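Local coordinates for protein alpha-amylase inhibitor 0.19 (Triticum aestivum, PDB 1HSS) that inhibits alpha-amylases as a secreted, disulfide-rich homodimer of the wheat kernel and is also an allergen that binds IgE, at residues C41-C54 with I95-G109. Numbering follows the deposited sequence.
Sequences CCQQLAHISEWCRC and ITAVCRLPIVVDASG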
ATOM      1  N   CYS A  41      -8.148   9.620   9.671  1.00 22.92           N
ATOM      2  CA  CYS A  41      -8.467   8.455   8.853  1.00 19.96           C
ATOM      3  C   CYS A  41      -8.196   7.147   9.564  1.00 15.89           C
ATOM      4  O   CYS A  41      -9.054   6.297   9.640  1.00 15.89           O
ATOM      5  CB  CYS A  41      -7.682   8.481   7.558  1.00 20.48           C
ATOM      6  SG  CYS A  41      -7.839   6.936   6.627  1.00 19.45           S
ATOM      7  N   CYS A  42      -7.021   7.024  10.151  1.00 14.89           N
ATOM      8  CA  CYS A  42      -6.644   5.806  10.858  1.00 16.75           C
ATOM      9  C   CYS A  42      -7.527   5.526  12.060  1.00 16.36           C
ATOM     10  O   CYS A  42      -7.837   4.378  12.359  1.00 20.00           O
ATOM     11  CB  CYS A  42      -5.180   5.904  11.310  1.00 19.54           C
ATOM     12  SG  CYS A  42      -4.062   6.029   9.891  1.00 19.53           S
ATOM     13  N   GLN A  43      -7.868   6.589  12.782  1.00 19.44           N
ATOM     14  CA  GLN A  43      -8.811   6.541  13.898  1.00 22.36           C
ATOM     15  C   GLN A  43     -10.148   5.916  13.516  1.00 20.77           C
ATOM     16  O   GLN A  43     -10.665   5.045  14.219  1.00 24.36           O
ATOM     17  CB  GLN A  43      -9.030   7.958  14.412  1.00 21.75           C
ATOM     18  CG  GLN A  43     -10.312   8.184  15.199  1.00 22.95           C
ATOM     19  CD  GLN A  43     -10.178   7.855  16.671  1.00 26.65           C
ATOM     20  OE1 GLN A  43      -9.237   7.178  17.093  1.00 22.63           O
ATOM     21  NE2 GLN A  43     -11.171   8.260  17.453  1.00 29.83           N
ATOM     22  N   GLN A  44     -10.710   6.374  12.403  1.00 20.11           N
ATOM     23  CA  GLN A  44     -11.901   5.770  11.809  1.00 19.82           C
ATOM     24  C   GLN A  44     -11.728   4.306  11.365  1.00 21.74           C
ATOM     25  O   GLN A  44     -12.601   3.481  11.628  1.00 25.57           O
ATOM     26  CB  GLN A  44     -12.371   6.616  10.624  1.00 27.07           C
ATOM     27  CG  GLN A  44     -13.463   7.615  10.973  1.00 31.75           C
ATOM     28  CD  GLN A  44     -13.752   8.641   9.872  1.00 32.54           C
ATOM     29  OE1 GLN A  44     -13.473   8.427   8.686  1.00 30.71           O
ATOM     30  NE2 GLN A  44     -14.314   9.770  10.273  1.00 31.40           N
ATOM     31  N   LEU A  45     -10.610   3.974  10.715  1.00 20.23           N
ATOM     32  CA  LEU A  45     -10.303   2.578  10.382  1.00 19.53           C
ATOM     33  C   LEU A  45     -10.142   1.690  11.618  1.00 19.58           C
ATOM     34  O   LEU A  45     -10.674   0.582  11.654  1.00 21.55           O
ATOM     35  CB  LEU A  45      -9.042   2.474   9.523  1.00 14.90           C
ATOM     36  CG  LEU A  45      -9.244   2.499   8.002  1.00 16.69           C
ATOM     37  CD1 LEU A  45      -7.911   2.590   7.302  1.00 14.49           C
ATOM     38  CD2 LEU A  45     -10.025   1.268   7.540  1.00 15.83           C
ATOM     39  N   ALA A  46      -9.498   2.220  12.660  1.00 19.62           N
ATOM     40  CA  ALA A  46      -9.221   1.474  13.889  1.00 18.03           C
ATOM     41  C   ALA A  46     -10.490   0.942  14.559  1.00 20.55           C
ATOM     42  O   ALA A  46     -10.493  -0.151  15.128  1.00 20.80           O
ATOM     43  CB  ALA A  46      -8.447   2.351  14.868  1.00 19.84           C
ATOM     44  N   HIS A  47     -11.588   1.675  14.425  1.00 22.49           N
ATOM     45  CA  HIS A  47     -12.851   1.276  15.042  1.00 28.19           C
ATOM     46  C   HIS A  47     -13.594   0.165  14.316  1.00 27.75           C
ATOM     47  O   HIS A  47     -14.484  -0.462  14.876  1.00 31.89           O
ATOM     48  CB  HIS A  47     -13.775   2.475  15.172  1.00 37.46           C
ATOM     49  CG  HIS A  47     -13.195   3.588  15.982  1.00 52.33           C
ATOM     50  ND1 HIS A  47     -13.763   4.844  16.040  1.00 62.49           N
ATOM     51  CD2 HIS A  47     -12.067   3.647  16.729  1.00 54.68           C
ATOM     52  CE1 HIS A  47     -13.014   5.628  16.797  1.00 63.45           C
ATOM     53  NE2 HIS A  47     -11.979   4.924  17.229  1.00 62.09           N
ATOM     54  N   ILE A  48     -13.288  -0.021  13.047  1.00 24.86           N
ATOM     55  CA  ILE A  48     -13.883  -1.095  12.279  1.00 25.18           C
ATOM     56  C   ILE A  48     -13.071  -2.356  12.526  1.00 25.64           C
ATOM     57  O   ILE A  48     -11.869  -2.273  12.791  1.00 25.69           O
ATOM     58  CB  ILE A  48     -13.903  -0.728  10.767  1.00 23.75           C
ATOM     59  CG1 ILE A  48     -14.746   0.547  10.589  1.00 23.25           C
ATOM     60  CG2 ILE A  48     -14.458  -1.886   9.925  1.00 22.08           C
ATOM     61  CD1 ILE A  48     -14.548   1.262   9.278  1.00 23.87           C
ATOM     62  N   SER A  49     -13.747  -3.504  12.581  1.00 25.18           N
ATOM     63  CA  SER A  49     -13.078  -4.768  12.864  1.00 25.01           C
ATOM     64  C   SER A  49     -12.123  -5.179  11.750  1.00 23.27           C
ATOM     65  O   SER A  49     -12.317  -4.821  10.591  1.00 22.40           O
ATOM     66  CB  SER A  49     -14.121  -5.861  13.108  1.00 24.87           C
ATOM     67  OG  SER A  49     -14.166  -6.782  12.041  1.00 30.58           O
ATOM     68  N   GLU A  50     -11.149  -6.009  12.096  1.00 21.87           N
ATOM     69  CA  GLU A  50     -10.189  -6.578  11.137  1.00 22.91           C
ATOM     70  C   GLU A  50     -10.857  -7.180   9.910  1.00 21.79           C
ATOM     71  O   GLU A  50     -10.276  -7.216   8.820  1.00 20.05           O
ATOM     72  CB  GLU A  50      -9.378  -7.673  11.813  1.00 23.75           C
ATOM     73  CG  GLU A  50      -8.142  -7.193  12.495  1.00 37.79           C
ATOM     74  CD  GLU A  50      -7.287  -8.332  13.047  1.00 45.66           C
ATOM     75  OE1 GLU A  50      -7.423  -9.484  12.562  1.00 45.88           O
ATOM     76  OE2 GLU A  50      -6.449  -8.061  13.950  1.00 51.58           O
ATOM     77  N   TRP A  51     -12.042  -7.743  10.132  1.00 22.01           N
ATOM     78  CA  TRP A  51     -12.797  -8.424   9.094  1.00 24.04           C
ATOM     79  C   TRP A  51     -13.470  -7.467   8.112  1.00 23.00           C
ATOM     80  O   TRP A  51     -13.753  -7.838   6.980  1.00 22.53           O
ATOM     81  CB  TRP A  51     -13.841  -9.328   9.737  1.00 29.09           C
ATOM     82  CG  TRP A  51     -13.230 -10.442  10.531  1.00 39.40           C
ATOM     83  CD1 TRP A  51     -12.828 -10.395  11.834  1.00 40.72           C
ATOM     84  CD2 TRP A  51     -12.977 -11.787  10.079  1.00 46.49           C
ATOM     85  NE1 TRP A  51     -12.351 -11.623  12.224  1.00 43.41           N
ATOM     86  CE2 TRP A  51     -12.429 -12.494  11.165  1.00 48.32           C
ATOM     87  CE3 TRP A  51     -13.174 -12.464   8.863  1.00 53.52           C
ATOM     88  CZ2 TRP A  51     -12.066 -13.850  11.074  1.00 54.49           C
ATOM     89  CZ3 TRP A  51     -12.813 -13.814   8.776  1.00 53.50           C
ATOM     90  CH2 TRP A  51     -12.267 -14.486   9.873  1.00 49.98           C
ATOM     91  N   CYS A  52     -13.743  -6.242   8.547  1.00 20.67           N
ATOM     92  CA  CYS A  52     -14.566  -5.339   7.754  1.00 18.63           C
ATOM     93  C   CYS A  52     -13.834  -4.103   7.289  1.00 19.14           C
ATOM     94  O   CYS A  52     -14.418  -3.258   6.617  1.00 21.60           O
ATOM     95  CB  CYS A  52     -15.798  -4.916   8.541  1.00 20.63           C
ATOM     96  SG  CYS A  52     -16.892  -6.315   8.907  1.00 25.24           S
ATOM     97  N   ARG A  53     -12.561  -3.988   7.650  1.00 16.79           N
ATOM     98  CA  ARG A  53     -11.762  -2.824   7.276  1.00 18.60           C
ATOM     99  C   ARG A  53     -11.612  -2.667   5.759  1.00 18.16           C
ATOM    100  O   ARG A  53     -11.753  -1.571   5.246  1.00 22.76           O
ATOM    101  CB  ARG A  53     -10.383  -2.904   7.934  1.00 17.32           C
ATOM    102  CG  ARG A  53     -10.069  -1.780   8.896  1.00 14.95           C
ATOM    103  CD  ARG A  53     -10.082  -2.192  10.374  1.00 17.64           C
ATOM    104  NE  ARG A  53      -8.789  -2.592  10.892  1.00 16.17           N
ATOM    105  CZ  ARG A  53      -8.504  -2.772  12.186  1.00 13.41           C
ATOM    106  NH1 ARG A  53      -9.242  -2.266  13.157  1.00 13.30           N
ATOM    107  NH2 ARG A  53      -7.385  -3.379  12.509  1.00 14.51           N
ATOM    108  N   CYS A  54     -11.408  -3.766   5.036  1.00 18.93           N
ATOM    109  CA  CYS A  54     -11.342  -3.736   3.567  1.00 17.41           C
ATOM    110  C   CYS A  54     -12.679  -3.458   2.920  1.00 17.04           C
ATOM    111  O   CYS A  54     -12.745  -2.906   1.816  1.00 18.84           O
ATOM    112  CB  CYS A  54     -10.836  -5.060   3.029  1.00 15.77           C
ATOM    113  SG  CYS A  54      -9.096  -5.337   3.428  1.00 19.09           S
ATOM    114  N   ILE A  95      -4.194   1.811   2.489  1.00 14.24           N
ATOM    115  CA  ILE A  95      -4.402   2.854   3.515  1.00 16.51           C
ATOM    116  C   ILE A  95      -4.347   2.267   4.932  1.00 16.10           C
ATOM    117  O   ILE A  95      -3.752   2.825   5.853  1.00 18.02           O
ATOM    118  CB  ILE A  95      -5.756   3.571   3.305  1.00 13.39           C
ATOM    119  CG1 ILE A  95      -5.670   4.490   2.084  1.00 11.69           C
ATOM    120  CG2 ILE A  95      -6.145   4.352   4.562  1.00 11.89           C
ATOM    121  CD1 ILE A  95      -6.968   5.221   1.777  1.00 21.20           C
ATOM    122  N   THR A  96      -4.744   1.010   4.978  1.00 17.44           N
ATOM    123  CA  THR A  96      -4.758   0.154   6.154  1.00 16.50           C
ATOM    124  C   THR A  96      -3.294  -0.275   6.561  1.00 18.15           C
ATOM    125  O   THR A  96      -2.878  -0.122   7.728  1.00 16.65           O
ATOM    126  CB  THR A  96      -5.759  -1.020   5.790  1.00 16.03           C
ATOM    127  OG1 THR A  96      -6.411  -1.515   6.953  1.00 21.41           O
ATOM    128  CG2 THR A  96      -5.108  -2.099   5.018  1.00  6.50           C
ATOM    129  N   ALA A  97      -2.437  -0.455   5.558  1.00 17.39           N
ATOM    130  CA  ALA A  97      -1.001  -0.604   5.796  1.00 16.55           C
ATOM    131  C   ALA A  97      -0.326   0.687   6.307  1.00 17.70           C
ATOM    132  O   ALA A  97       0.481   0.652   7.237  1.00 16.11           O
ATOM    133  CB  ALA A  97      -0.309  -1.087   4.520  1.00 18.36           C
ATOM    134  N   VAL A  98      -0.637   1.835   5.706  1.00 18.12           N
ATOM    135  CA  VAL A  98      -0.024   3.059   6.187  1.00 20.77           C
ATOM    136  C   VAL A  98      -0.487   3.406   7.603  1.00 22.17           C
ATOM    137  O   VAL A  98       0.323   3.829   8.423  1.00 21.96           O
ATOM    138  CB  VAL A  98      -0.218   4.254   5.206  1.00 19.21           C
ATOM    139  CG1 VAL A  98      -0.326   3.739   3.767  1.00 18.68           C
ATOM    140  CG2 VAL A  98      -1.399   5.110   5.605  1.00 25.89           C
ATOM    141  N   CYS A  99      -1.699   2.978   7.949  1.00 20.46           N
ATOM    142  CA  CYS A  99      -2.197   3.056   9.328  1.00 19.44           C
ATOM    143  C   CYS A  99      -1.672   1.947  10.268  1.00 19.03           C
ATOM    144  O   CYS A  99      -1.919   1.993  11.474  1.00 19.91           O
ATOM    145  CB  CYS A  99      -3.738   3.029   9.367  1.00 18.69           C
ATOM    146  SG  CYS A  99      -4.639   4.483   8.723  1.00 19.76           S
ATOM    147  N   ARG A 100      -0.921   0.985   9.738  1.00 20.57           N
ATOM    148  CA  ARG A 100      -0.470  -0.197  10.493  1.00 23.28           C
ATOM    149  C   ARG A 100      -1.632  -0.955  11.162  1.00 22.95           C
ATOM    150  O   ARG A 100      -1.510  -1.448  12.288  1.00 23.27           O
ATOM    151  CB  ARG A 100       0.601   0.165  11.544  1.00 25.40           C
ATOM    152  CG  ARG A 100       1.315   1.484  11.321  1.00 30.60           C
ATOM    153  CD  ARG A 100       2.659   1.331  10.673  1.00 42.03           C
ATOM    154  NE  ARG A 100       3.550   2.404  11.102  1.00 52.00           N
ATOM    155  CZ  ARG A 100       4.138   2.441  12.292  1.00 60.80           C
ATOM    156  NH1 ARG A 100       4.035   1.406  13.130  1.00 62.23           N
ATOM    157  NH2 ARG A 100       4.873   3.487  12.627  1.00 59.01           N
ATOM    158  N   LEU A 101      -2.727  -1.099  10.420  1.00 20.89           N
ATOM    159  CA  LEU A 101      -3.910  -1.796  10.897  1.00 18.38           C
ATOM    160  C   LEU A 101      -4.053  -3.081  10.086  1.00 17.94           C
ATOM    161  O   LEU A 101      -4.102  -3.043   8.861  1.00 19.97           O
ATOM    162  CB  LEU A 101      -5.154  -0.914  10.716  1.00 17.02           C
ATOM    163  CG  LEU A 101      -5.807  -0.057  11.812  1.00 18.10           C
ATOM    164  CD1 LEU A 101      -4.965   0.032  13.039  1.00 15.50           C
ATOM    165  CD2 LEU A 101      -6.129   1.316  11.266  1.00 14.66           C
ATOM    166  N   PRO A 102      -3.997  -4.247  10.756  1.00 18.44           N
ATOM    167  CA  PRO A 102      -4.177  -5.509  10.033  1.00 19.63           C
ATOM    168  C   PRO A 102      -5.632  -5.808   9.674  1.00 21.00           C
ATOM    169  O   PRO A 102      -6.582  -5.251  10.239  1.00 20.94           O
ATOM    170  CB  PRO A 102      -3.586  -6.561  10.987  1.00 21.67           C
ATOM    171  CG  PRO A 102      -3.770  -5.970  12.340  1.00 21.85           C
ATOM    172  CD  PRO A 102      -3.622  -4.477  12.167  1.00 16.85           C
ATOM    173  N   ILE A 103      -5.777  -6.608   8.637  1.00 19.57           N
ATOM    174  CA  ILE A 103      -7.076  -7.003   8.134  1.00 19.94           C
ATOM    175  C   ILE A 103      -7.058  -8.536   8.067  1.00 22.03           C
ATOM    176  O   ILE A 103      -5.988  -9.132   8.172  1.00 20.53           O
ATOM    177  CB  ILE A 103      -7.326  -6.352   6.728  1.00 16.34           C
ATOM    178  CG1 ILE A 103      -6.203  -6.696   5.748  1.00 18.44           C
ATOM    179  CG2 ILE A 103      -7.304  -4.842   6.856  1.00 13.87           C
ATOM    180  CD1 ILE A 103      -6.517  -7.824   4.790  1.00 22.88           C
ATOM    181  N   VAL A 104      -8.213  -9.197   8.048  1.00 25.22           N
ATOM    182  CA  VAL A 104      -8.180 -10.617   7.732  1.00 28.80           C
ATOM    183  C   VAL A 104      -8.640 -10.885   6.305  1.00 28.45           C
ATOM    184  O   VAL A 104      -9.602 -10.277   5.832  1.00 28.81           O
ATOM    185  CB  VAL A 104      -8.936 -11.490   8.768  1.00 28.46           C
ATOM    186  CG1 VAL A 104      -9.327 -10.675   9.965  1.00 24.59           C
ATOM    187  CG2 VAL A 104     -10.096 -12.181   8.131  1.00 33.42           C
ATOM    188  N   VAL A 105      -7.777 -11.587   5.567  1.00 29.68           N
ATOM    189  CA  VAL A 105      -7.863 -11.689   4.114  1.00 32.51           C
ATOM    190  C   VAL A 105      -9.102 -12.454   3.667  1.00 38.28           C
ATOM    191  O   VAL A 105      -9.764 -12.079   2.703  1.00 42.59           O
ATOM    192  CB  VAL A 105      -6.615 -12.372   3.530  1.00 28.89           C
ATOM    193  CG1 VAL A 105      -6.690 -12.388   2.015  1.00 26.65           C
ATOM    194  CG2 VAL A 105      -5.368 -11.638   3.969  1.00 28.33           C
ATOM    195  N   ASP A 106      -9.424 -13.515   4.390  1.00 43.59           N
ATOM    196  CA  ASP A 106     -10.699 -14.189   4.203  1.00 48.28           C
ATOM    197  C   ASP A 106     -11.031 -15.168   5.339  1.00 50.80           C
ATOM    198  O   ASP A 106     -10.423 -15.131   6.411  1.00 50.68           O
ATOM    199  CB  ASP A 106     -10.718 -14.910   2.847  1.00 47.82           C
ATOM    200  CG  ASP A 106      -9.554 -15.880   2.675  1.00 48.21           C
ATOM    201  OD1 ASP A 106      -8.985 -16.359   3.679  1.00 43.65           O
ATOM    202  OD2 ASP A 106      -9.225 -16.189   1.516  1.00 49.36           O
ATOM    203  N   ALA A 107     -11.904 -16.120   5.030  1.00 53.94           N
ATOM    204  CA  ALA A 107     -12.484 -17.013   6.024  1.00 55.72           C
ATOM    205  C   ALA A 107     -11.452 -17.849   6.774  1.00 55.83           C
ATOM    206  O   ALA A 107     -11.687 -18.253   7.920  1.00 58.98           O
ATOM    207  CB  ALA A 107     -13.507 -17.918   5.357  1.00 58.03           C
ATOM    208  N   SER A 108     -10.300 -18.069   6.143  1.00 53.81           N
ATOM    209  CA  SER A 108      -9.182 -18.751   6.786  1.00 53.90           C
ATOM    210  C   SER A 108      -8.722 -18.039   8.052  1.00 52.43           C
ATOM    211  O   SER A 108      -8.297 -18.680   9.010  1.00 56.67           O
ATOM    212  CB  SER A 108      -8.003 -18.856   5.824  1.00 55.14           C
ATOM    213  OG  SER A 108      -7.557 -17.570   5.442  1.00 59.78           O
ATOM    214  N   GLY A 109      -8.868 -16.719   8.079  1.00 49.11           N
ATOM    215  CA  GLY A 109      -8.325 -15.940   9.179  1.00 46.65           C
ATOM    216  C   GLY A 109      -6.891 -15.523   8.900  1.00 42.74           C
ATOM    217  O   GLY A 109      -6.170 -15.075   9.802  1.00 41.55           O
TER
HETATM  218  O   HOH W   1      -5.267  -9.919  10.899  1.00 29.32           O
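Cys42 and Cys99 are joined by a disulfide, SG to SG 2.0 Å with a torsion of -85° about the S–S bond, which ties helix 35-46 to the turn around Cys99, where the chain leaves the helix begun at Ile95 through a Schellman motif at Arg100. Apolar groups pack beside it. Ile95 CG2 meets both Leu45 CD1 and Cys41 SG, each at 3.7 Å, while Leu101 CD2 reaches Leu45 CB and the carbonyl of Cys42. Further along, Ile103 lies against Cys54 SG.

The contact is part of the disulfide-linked helical fold of the cereal trypsin/alpha-amylase inhibitor family and uses its Cys-Cys pair, Cys41 and Cys42, bridged to Cys20 and Cys99, and its Cys-X-Cys element, in which Cys52 and Cys54 form disulfides with Cys6 and Cys115, respectively.

Among the polar contacts, Arg53 is bent at chi2 and chi3 (107° and 93°), and its NH2 donates a hydrogen bond to Pro102 O at 3.0 Å, on a lone pair in the carbonyl plane, though the oxygen is tilted out of the guanidinium plane. Leu101 CG covers one face of the guanidinium and Glu50 N lies beyond the other; NH1 gives a weak bond to Ile48 O. Glu50 O accepts from Val104 N at 3.0 Å, the donor standing well above the carbonyl plane, and a water donates to both Glu50 OE1 and Ile103 O.

Val104 lies over one face of the Trp51 indole, with Ala107 CA at the ring edge; the CH-pi geometry of CG2 is doubtful, its spacing being too short.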